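Local atomic coordinates of TarM (Staphylococcus aureus subsp. aureus 21178, PDB entry 4X7M), a protein that belongs to the GT-B-fold glycosyltransferases, with two Rossmann-like domains facing each other across a cleft and UDP bound in the model. Residues I269-N274 / N292-E297; F300-F305 / E485-L490. The protein carries 1 engineered substitution. One frame throughout, in Å; residues are numbered along the deposited sequence.

Contact 1: residues I269-N274 / N292-E297; sequences IIENAN and NQFDVE
N274 and E297 meet through two hydrogen bonds that use both ends of the asparagine amide. The amide oxygen N274 OD1 accepts the backbone N-H of E297 at 3.0 Å (N-H...O 150°), the donor lying in the carbonyl plane on a lone pair. It also takes the backbone N-H of N298, so one oxygen satisfies two successive peptide nitrogens. From the other end, N274 ND2 donates a hydrogen bond to E297 OE1 at 2.8 Å. This bond is more bent, partly because OE1 lies off the amide plane of N274; OE1 itself is met from above, 45° out of its carboxylate plane. E297 reaches back because its CG sits between the backbone N and carbonyl carbon (chi1 50°) and the chain then bends at chi2. Asparagine suits the place, being short and both donor and acceptor. N298 returns a bond through its ND2 to the carbonyl oxygen of A273.

Beside this polar end, V296 packs its two methyls against the helix end and just beyond it: CG2 lies 3.4 Å from the carbonyl oxygen of E271, and CG1 touches A273 CB at 3.6 Å. The single methyl of A273 lets the branched V296 come close to the backbone. Three residues before A273, I270 CG2 stands over the centre of the F294 ring, 3.5 Å from its centroid, a CH-pi contact; F262 also meets this ring.

The arrangement joins the C-terminal end of helix 264-271 to the turn after helix 284-293, two neighbouring beta-alpha units of the Rossmann-like N-terminal domain of a GT-B fold.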
ATOM      1  N   ILE A 269       8.183   5.177 -15.412  1.00 48.93           N
ATOM      2  CA  ILE A 269       7.329   4.056 -15.829  1.00 48.67           C
ATOM      3  C   ILE A 269       6.747   4.374 -17.224  1.00 56.50           C
ATOM      4  O   ILE A 269       6.895   3.566 -18.155  1.00 57.75           O
ATOM      5  CB  ILE A 269       6.187   3.771 -14.797  1.00 47.73           C
ATOM      6  CG1 ILE A 269       6.739   3.177 -13.504  1.00 45.93           C
ATOM      7  CG2 ILE A 269       5.089   2.854 -15.401  1.00 47.52           C
ATOM      8  CD1 ILE A 269       5.795   3.246 -12.286  1.00 47.14           C
ATOM      9  N   ILE A 270       6.123   5.583 -17.348  1.00 52.45           N
ATOM     10  CA  ILE A 270       5.497   6.108 -18.556  1.00 52.22           C
ATOM     11  C   ILE A 270       6.471   6.184 -19.738  1.00 61.13           C
ATOM     12  O   ILE A 270       6.185   5.621 -20.803  1.00 61.64           O
ATOM     13  CB  ILE A 270       4.777   7.466 -18.302  1.00 52.62           C
ATOM     14  CG1 ILE A 270       3.548   7.293 -17.375  1.00 50.02           C
ATOM     15  CG2 ILE A 270       4.362   8.125 -19.639  1.00 52.40           C
ATOM     16  CD1 ILE A 270       3.011   8.602 -16.708  1.00 44.09           C
ATOM     17  N   GLU A 271       7.605   6.891 -19.556  1.00 59.64           N
ATOM     18  CA  GLU A 271       8.612   7.101 -20.596  1.00 63.40           C
ATOM     19  C   GLU A 271       9.083   5.780 -21.229  1.00 71.51           C
ATOM     20  O   GLU A 271       9.428   5.747 -22.414  1.00 75.70           O
ATOM     21  CB  GLU A 271       9.818   7.853 -20.009  1.00 66.32           C
ATOM     22  CG  GLU A 271       9.632   9.346 -19.794  1.00 71.13           C
ATOM     23  CD  GLU A 271      10.719  10.027 -18.972  1.00 94.48           C
ATOM     24  OE1 GLU A 271      10.610  11.259 -18.775  1.00 98.53           O
ATOM     25  OE2 GLU A 271      11.679   9.349 -18.535  1.00 74.64           O
ATOM     26  N   ASN A 272       9.077   4.699 -20.429  1.00 66.14           N
ATOM     27  CA  ASN A 272       9.537   3.374 -20.817  1.00 68.28           C
ATOM     28  C   ASN A 272       8.427   2.383 -21.192  1.00 70.71           C
ATOM     29  O   ASN A 272       8.667   1.173 -21.241  1.00 71.68           O
ATOM     30  CB  ASN A 272      10.474   2.828 -19.736  1.00 68.17           C
ATOM     31  CG  ASN A 272      11.762   3.603 -19.645  1.00 87.35           C
ATOM     32  OD1 ASN A 272      12.655   3.476 -20.493  1.00 87.77           O
ATOM     33  ND2 ASN A 272      11.869   4.457 -18.644  1.00 76.79           N
ATOM     34  N   ALA A 273       7.232   2.901 -21.516  1.00 64.80           N
ATOM     35  CA  ALA A 273       6.072   2.096 -21.899  1.00 63.58           C
ATOM     36  C   ALA A 273       6.289   1.312 -23.189  1.00 71.79           C
ATOM     37  O   ALA A 273       5.892   0.148 -23.258  1.00 73.45           O
ATOM     38  CB  ALA A 273       4.847   2.970 -22.022  1.00 60.83           C
ATOM     39  N   ASN A 274       6.939   1.933 -24.194  1.00 70.27           N
ATOM     40  CA  ASN A 274       7.220   1.278 -25.482  1.00 74.37           C
ATOM     41  C   ASN A 274       8.268   0.175 -25.363  1.00 83.12           C
ATOM     42  O   ASN A 274       8.253  -0.769 -26.159  1.00 86.44           O
ATOM     43  CB  ASN A 274       7.674   2.294 -26.533  1.00 75.44           C
ATOM     44  CG  ASN A 274       6.585   3.180 -27.077  1.00 83.58           C
ATOM     45  OD1 ASN A 274       5.463   3.222 -26.569  1.00 73.15           O
ATOM     46  ND2 ASN A 274       6.897   3.914 -28.131  1.00 74.17           N
ATOM     47  N   ASN A 292      -0.778  12.669 -25.180  1.00 47.24           N
ATOM     48  CA  ASN A 292      -0.568  14.045 -25.628  1.00 46.23           C
ATOM     49  C   ASN A 292       0.541  14.737 -24.861  1.00 51.95           C
ATOM     50  O   ASN A 292       0.974  15.827 -25.242  1.00 53.00           O
ATOM     51  CB  ASN A 292      -1.865  14.846 -25.504  1.00 39.97           C
ATOM     52  CG  ASN A 292      -2.985  14.337 -26.347  1.00 50.17           C
ATOM     53  OD1 ASN A 292      -2.793  13.948 -27.521  1.00 44.06           O
ATOM     54  ND2 ASN A 292      -4.184  14.363 -25.770  1.00 39.48           N
ATOM     55  N   GLN A 293       0.995  14.111 -23.764  1.00 48.95           N
ATOM     56  CA  GLN A 293       2.063  14.647 -22.919  1.00 47.95           C
ATOM     57  C   GLN A 293       3.364  13.936 -23.127  1.00 53.82           C
ATOM     58  O   GLN A 293       4.387  14.456 -22.698  1.00 55.80           O
ATOM     59  CB  GLN A 293       1.676  14.560 -21.443  1.00 46.21           C
ATOM     60  CG  GLN A 293       0.586  15.527 -21.042  1.00 48.13           C
ATOM     61  CD  GLN A 293       0.126  15.289 -19.640  1.00 52.18           C
ATOM     62  OE1 GLN A 293       0.010  14.149 -19.175  1.00 42.13           O
ATOM     63  NE2 GLN A 293      -0.163  16.367 -18.946  1.00 41.68           N
ATOM     64  N   PHE A 294       3.336  12.727 -23.716  1.00 51.11           N
ATOM     65  CA  PHE A 294       4.542  11.920 -23.883  1.00 54.41           C
ATOM     66  C   PHE A 294       4.679  11.322 -25.268  1.00 61.82           C
ATOM     67  O   PHE A 294       3.684  11.036 -25.923  1.00 62.08           O
ATOM     68  CB  PHE A 294       4.623  10.802 -22.812  1.00 55.46           C
ATOM     69  CG  PHE A 294       4.621  11.254 -21.371  1.00 55.25           C
ATOM     70  CD1 PHE A 294       3.427  11.459 -20.690  1.00 53.83           C
ATOM     71  CD2 PHE A 294       5.811  11.429 -20.676  1.00 59.66           C
ATOM     72  CE1 PHE A 294       3.421  11.889 -19.367  1.00 53.70           C
ATOM     73  CE2 PHE A 294       5.803  11.821 -19.333  1.00 60.96           C
ATOM     74  CZ  PHE A 294       4.605  12.041 -18.684  1.00 55.94           C
ATOM     75  N   ASP A 295       5.926  11.111 -25.694  1.00 62.32           N
ATOM     76  CA  ASP A 295       6.295  10.517 -26.977  1.00 66.19           C
ATOM     77  C   ASP A 295       6.305   8.979 -26.803  1.00 70.64           C
ATOM     78  O   ASP A 295       7.335   8.340 -26.999  1.00 74.11           O
ATOM     79  CB  ASP A 295       7.695  11.040 -27.432  1.00 71.85           C
ATOM     80  CG  ASP A 295       7.733  12.416 -28.098  1.00 82.24           C
ATOM     81  OD1 ASP A 295       6.704  12.821 -28.715  1.00 79.01           O
ATOM     82  OD2 ASP A 295       8.815  13.058 -28.071  1.00 91.65           O
ATOM     83  N   VAL A 296       5.162   8.392 -26.394  1.00 62.02           N
ATOM     84  CA  VAL A 296       5.049   6.951 -26.131  1.00 60.39           C
ATOM     85  C   VAL A 296       3.611   6.527 -26.493  1.00 62.52           C
ATOM     86  O   VAL A 296       2.686   7.320 -26.312  1.00 59.06           O
ATOM     87  CB  VAL A 296       5.478   6.681 -24.640  1.00 61.19           C
ATOM     88  CG1 VAL A 296       4.391   6.031 -23.801  1.00 57.67           C
ATOM     89  CG2 VAL A 296       6.775   5.900 -24.549  1.00 63.59           C
ATOM     90  N   GLU A 297       3.421   5.316 -27.041  1.00 61.27           N
ATOM     91  CA  GLU A 297       2.076   4.866 -27.411  1.00 60.53           C
ATOM     92  C   GLU A 297       1.514   3.617 -26.672  1.00 60.54           C
ATOM     93  O   GLU A 297       0.292   3.433 -26.601  1.00 57.61           O
ATOM     94  CB  GLU A 297       1.832   4.886 -28.954  1.00 64.13           C
ATOM     95  CG  GLU A 297       2.849   4.221 -29.885  1.00 83.78           C
ATOM     96  CD  GLU A 297       4.055   5.042 -30.314  1.00109.16           C
ATOM     97  OE1 GLU A 297       5.184   4.501 -30.243  1.00100.98           O
ATOM     98  OE2 GLU A 297       3.880   6.234 -30.666  1.00 93.82           O
TER

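Contact 2: residues F300-F305 / E485-L490; sequences FTISNF and EKWLNL
The end of strand 299-301 and the loop after it run past helix 480-491, with the CA atoms of I302 and K486 closest at 6.6 Å. I302 fills the interface. Its CD1 methyl stands over one face of the W487 indole, 3.9 Å from the centroid of the five-membered ring and 18° off the ring normal, while CG2 lies 3.5 Å from W487 NE1. With CG1 beside the backbone N (chi1 -46°), both branches of this isoleucine reach the helix, a good match for a broad flat indole. The pairing fits the GT-B fold, in which the C-terminal helix crosses back to pack on the N-terminal Rossmann-like domain, here at its edge strand. I280 of the adjacent strand 278-281 also touches W487 and L490.

L490 CD2 bridges I302 CD1 and F300 CD2, 4.0 Å from each. Opposite I302 CD1 across the indole plane, the F305 ring lies nearly parallel to the indole (17°) but slid apart, so they barely overlap; F29 meets the indole edge-to-face. Lysine suits the exposed border: the apolar stem of K486 packs CB against CG1 of the buried I302, and the chain, bent at chi4, carries the charged NZ to the carbonyl oxygen of T301 at 3.0 Å, tilted from the carbonyl plane.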
ATOM      1  N   PHE A 300      -2.240   1.482 -21.770  1.00 52.76           N
ATOM      2  CA  PHE A 300      -3.496   0.759 -21.787  1.00 52.49           C
ATOM      3  C   PHE A 300      -4.386   1.100 -20.639  1.00 55.58           C
ATOM      4  O   PHE A 300      -3.910   1.294 -19.528  1.00 55.62           O
ATOM      5  CB  PHE A 300      -3.255  -0.755 -21.875  1.00 56.85           C
ATOM      6  CG  PHE A 300      -2.461  -1.128 -23.099  1.00 60.78           C
ATOM      7  CD1 PHE A 300      -3.053  -1.122 -24.369  1.00 63.59           C
ATOM      8  CD2 PHE A 300      -1.115  -1.438 -23.000  1.00 64.02           C
ATOM      9  CE1 PHE A 300      -2.314  -1.442 -25.509  1.00 66.78           C
ATOM     10  CE2 PHE A 300      -0.374  -1.765 -24.143  1.00 70.46           C
ATOM     11  CZ  PHE A 300      -0.978  -1.761 -25.389  1.00 69.40           C
ATOM     12  N   THR A 301      -5.686   1.184 -20.912  1.00 52.40           N
ATOM     13  CA  THR A 301      -6.683   1.469 -19.907  1.00 50.34           C
ATOM     14  C   THR A 301      -7.343   0.180 -19.469  1.00 56.96           C
ATOM     15  O   THR A 301      -8.033  -0.494 -20.240  1.00 57.95           O
ATOM     16  CB  THR A 301      -7.702   2.529 -20.366  1.00 49.89           C
ATOM     17  OG1 THR A 301      -7.009   3.763 -20.549  1.00 56.47           O
ATOM     18  CG2 THR A 301      -8.821   2.739 -19.322  1.00 37.95           C
ATOM     19  N   ILE A 302      -7.109  -0.155 -18.223  1.00 54.80           N
ATOM     20  CA  ILE A 302      -7.743  -1.275 -17.564  1.00 55.45           C
ATOM     21  C   ILE A 302      -8.081  -0.748 -16.197  1.00 55.29           C
ATOM     22  O   ILE A 302      -7.183  -0.402 -15.429  1.00 52.03           O
ATOM     23  CB  ILE A 302      -6.947  -2.622 -17.498  1.00 60.82           C
ATOM     24  CG1 ILE A 302      -6.306  -3.005 -18.872  1.00 63.57           C
ATOM     25  CG2 ILE A 302      -7.878  -3.731 -16.996  1.00 60.74           C
ATOM     26  CD1 ILE A 302      -5.369  -4.289 -18.891  1.00 69.00           C
ATOM     27  N   SER A 303      -9.392  -0.560 -15.943  1.00 50.21           N
ATOM     28  CA  SER A 303      -9.932  -0.179 -14.641  1.00 46.45           C
ATOM     29  C   SER A 303      -9.533  -1.284 -13.655  1.00 52.78           C
ATOM     30  O   SER A 303      -9.385  -2.444 -14.073  1.00 52.65           O
ATOM     31  CB  SER A 303     -11.451  -0.173 -14.734  1.00 47.71           C
ATOM     32  OG  SER A 303     -12.069  -0.205 -13.459  1.00 56.18           O
ATOM     33  N   ASN A 304      -9.409  -0.963 -12.355  1.00 51.18           N
ATOM     34  CA  ASN A 304      -9.110  -2.049 -11.430  1.00 52.45           C
ATOM     35  C   ASN A 304     -10.349  -2.925 -11.205  1.00 56.43           C
ATOM     36  O   ASN A 304     -11.450  -2.432 -11.441  1.00 55.34           O
ATOM     37  CB  ASN A 304      -8.259  -1.653 -10.179  1.00 54.77           C
ATOM     38  CG  ASN A 304      -8.802  -0.607  -9.249  1.00 92.33           C
ATOM     39  OD1 ASN A 304      -9.702  -0.895  -8.469  1.00 99.53           O
ATOM     40  ND2 ASN A 304      -8.183   0.581  -9.203  1.00 80.28           N
ATOM     41  N   PHE A 305     -10.169  -4.244 -10.906  1.00 53.43           N
ATOM     42  CA  PHE A 305     -11.285  -5.160 -10.650  1.00 54.12           C
ATOM     43  C   PHE A 305     -12.213  -4.592  -9.586  1.00 58.50           C
ATOM     44  O   PHE A 305     -11.748  -4.063  -8.587  1.00 56.37           O
ATOM     45  CB  PHE A 305     -10.800  -6.589 -10.225  1.00 57.25           C
ATOM     46  CG  PHE A 305     -10.319  -7.435 -11.374  1.00 58.28           C
ATOM     47  CD1 PHE A 305     -11.216  -7.952 -12.298  1.00 61.04           C
ATOM     48  CD2 PHE A 305      -8.960  -7.621 -11.599  1.00 58.60           C
ATOM     49  CE1 PHE A 305     -10.763  -8.683 -13.393  1.00 63.50           C
ATOM     50  CE2 PHE A 305      -8.511  -8.335 -12.713  1.00 62.36           C
ATOM     51  CZ  PHE A 305      -9.412  -8.887 -13.580  1.00 61.63           C
ATOM     52  N   GLU A 485     -10.823  -9.755 -19.613  1.00 71.28           N
ATOM     53  CA  GLU A 485     -10.701  -9.851 -21.059  1.00 73.31           C
ATOM     54  C   GLU A 485      -9.578  -8.924 -21.536  1.00 76.11           C
ATOM     55  O   GLU A 485      -8.735  -9.364 -22.309  1.00 78.62           O
ATOM     56  CB  GLU A 485     -12.039  -9.473 -21.711  1.00 74.50           C
ATOM     57  CG  GLU A 485     -12.139  -9.731 -23.208  1.00 87.37           C
ATOM     58  CD  GLU A 485     -13.486  -9.386 -23.814  1.00109.08           C
ATOM     59  OE1 GLU A 485     -14.085  -8.368 -23.400  1.00 96.85           O
ATOM     60  OE2 GLU A 485     -13.941 -10.130 -24.713  1.00116.20           O
ATOM     61  N   LYS A 486      -9.539  -7.667 -21.022  1.00 68.64           N
ATOM     62  CA  LYS A 486      -8.538  -6.643 -21.343  1.00 65.39           C
ATOM     63  C   LYS A 486      -7.131  -7.098 -20.983  1.00 70.39           C
ATOM     64  O   LYS A 486      -6.230  -6.969 -21.810  1.00 71.62           O
ATOM     65  CB  LYS A 486      -8.878  -5.311 -20.681  1.00 62.46           C
ATOM     66  CG  LYS A 486     -10.051  -4.593 -21.317  1.00 56.47           C
ATOM     67  CD  LYS A 486     -10.637  -3.538 -20.388  1.00 50.15           C
ATOM     68  CE  LYS A 486     -11.436  -2.500 -21.135  1.00 57.61           C
ATOM     69  NZ  LYS A 486     -10.617  -1.283 -21.461  1.00 67.45           N
ATOM     70  N   TRP A 487      -6.948  -7.665 -19.777  1.00 66.94           N
ATOM     71  CA  TRP A 487      -5.671  -8.218 -19.288  1.00 68.02           C
ATOM     72  C   TRP A 487      -5.226  -9.377 -20.171  1.00 77.39           C
ATOM     73  O   TRP A 487      -4.088  -9.385 -20.642  1.00 78.14           O
ATOM     74  CB  TRP A 487      -5.805  -8.704 -17.834  1.00 65.40           C
ATOM     75  CG  TRP A 487      -5.737  -7.614 -16.800  1.00 61.74           C
ATOM     76  CD1 TRP A 487      -6.739  -7.194 -15.977  1.00 62.18           C
ATOM     77  CD2 TRP A 487      -4.563  -6.918 -16.386  1.00 59.76           C
ATOM     78  NE1 TRP A 487      -6.272  -6.235 -15.111  1.00 58.92           N
ATOM     79  CE2 TRP A 487      -4.935  -6.053 -15.329  1.00 60.20           C
ATOM     80  CE3 TRP A 487      -3.234  -6.915 -16.830  1.00 61.64           C
ATOM     81  CZ2 TRP A 487      -4.025  -5.185 -14.713  1.00 57.26           C
ATOM     82  CZ3 TRP A 487      -2.337  -6.054 -16.226  1.00 61.18           C
ATOM     83  CH2 TRP A 487      -2.736  -5.194 -15.182  1.00 58.86           C
ATOM     84  N   LEU A 488      -6.149 -10.338 -20.427  1.00 77.68           N
ATOM     85  CA  LEU A 488      -5.896 -11.532 -21.241  1.00 82.15           C
ATOM     86  C   LEU A 488      -5.454 -11.150 -22.632  1.00 87.23           C
ATOM     87  O   LEU A 488      -4.480 -11.706 -23.131  1.00 91.18           O
ATOM     88  CB  LEU A 488      -7.149 -12.439 -21.309  1.00 84.14           C
ATOM     89  CG  LEU A 488      -7.266 -13.636 -20.345  1.00 90.92           C
ATOM     90  CD1 LEU A 488      -6.533 -14.856 -20.856  1.00 96.21           C
ATOM     91  CD2 LEU A 488      -6.873 -13.296 -18.925  1.00 88.31           C
ATOM     92  N   ASN A 489      -6.122 -10.151 -23.222  1.00 80.71           N
ATOM     93  CA  ASN A 489      -5.860  -9.620 -24.564  1.00 81.11           C
ATOM     94  C   ASN A 489      -4.422  -9.146 -24.727  1.00 85.72           C
ATOM     95  O   ASN A 489      -3.859  -9.233 -25.819  1.00 88.99           O
ATOM     96  CB  ASN A 489      -6.815  -8.481 -24.872  1.00 79.35           C
ATOM     97  CG  ASN A 489      -7.112  -8.322 -26.336  1.00114.64           C
ATOM     98  OD1 ASN A 489      -7.603  -9.243 -26.997  1.00112.66           O
ATOM     99  ND2 ASN A 489      -6.863  -7.131 -26.858  1.00109.26           N
ATOM    100  N   LEU A 490      -3.832  -8.670 -23.631  1.00 79.45           N
ATOM    101  CA  LEU A 490      -2.456  -8.198 -23.563  1.00 79.21           C
ATOM    102  C   LEU A 490      -1.513  -9.377 -23.375  1.00 86.21           C
ATOM    103  O   LEU A 490      -0.434  -9.404 -23.985  1.00 88.65           O
ATOM    104  CB  LEU A 490      -2.306  -7.208 -22.389  1.00 75.58           C
ATOM    105  CG  LEU A 490      -2.354  -5.721 -22.695  1.00 75.19           C
ATOM    106  CD1 LEU A 490      -3.594  -5.346 -23.458  1.00 73.31           C
ATOM    107  CD2 LEU A 490      -2.292  -4.921 -21.404  1.00 73.23           C
TER

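How the contacts relate
The centres of contacts 1 and 2 lie about 18 Å apart, on the same side of the chain's centre. They come in series: contact 1 closes at E297, and contact 2 opens at F300, within strand 299-301, an outermost strand of the seven-stranded parallel sheet. Contact 1 is local, linking elements only 18 residues apart within the N-terminal domain. Contact 2 instead spans 180 residues, during which the chain builds the six-stranded parallel sheet of the other domain before returning as helix 480-491. Strand 278-281 borders both, touching A273 in one and I302 in the other. The same edge of the first domain thus carries one contact between neighbours in the chain and one with the returning helix.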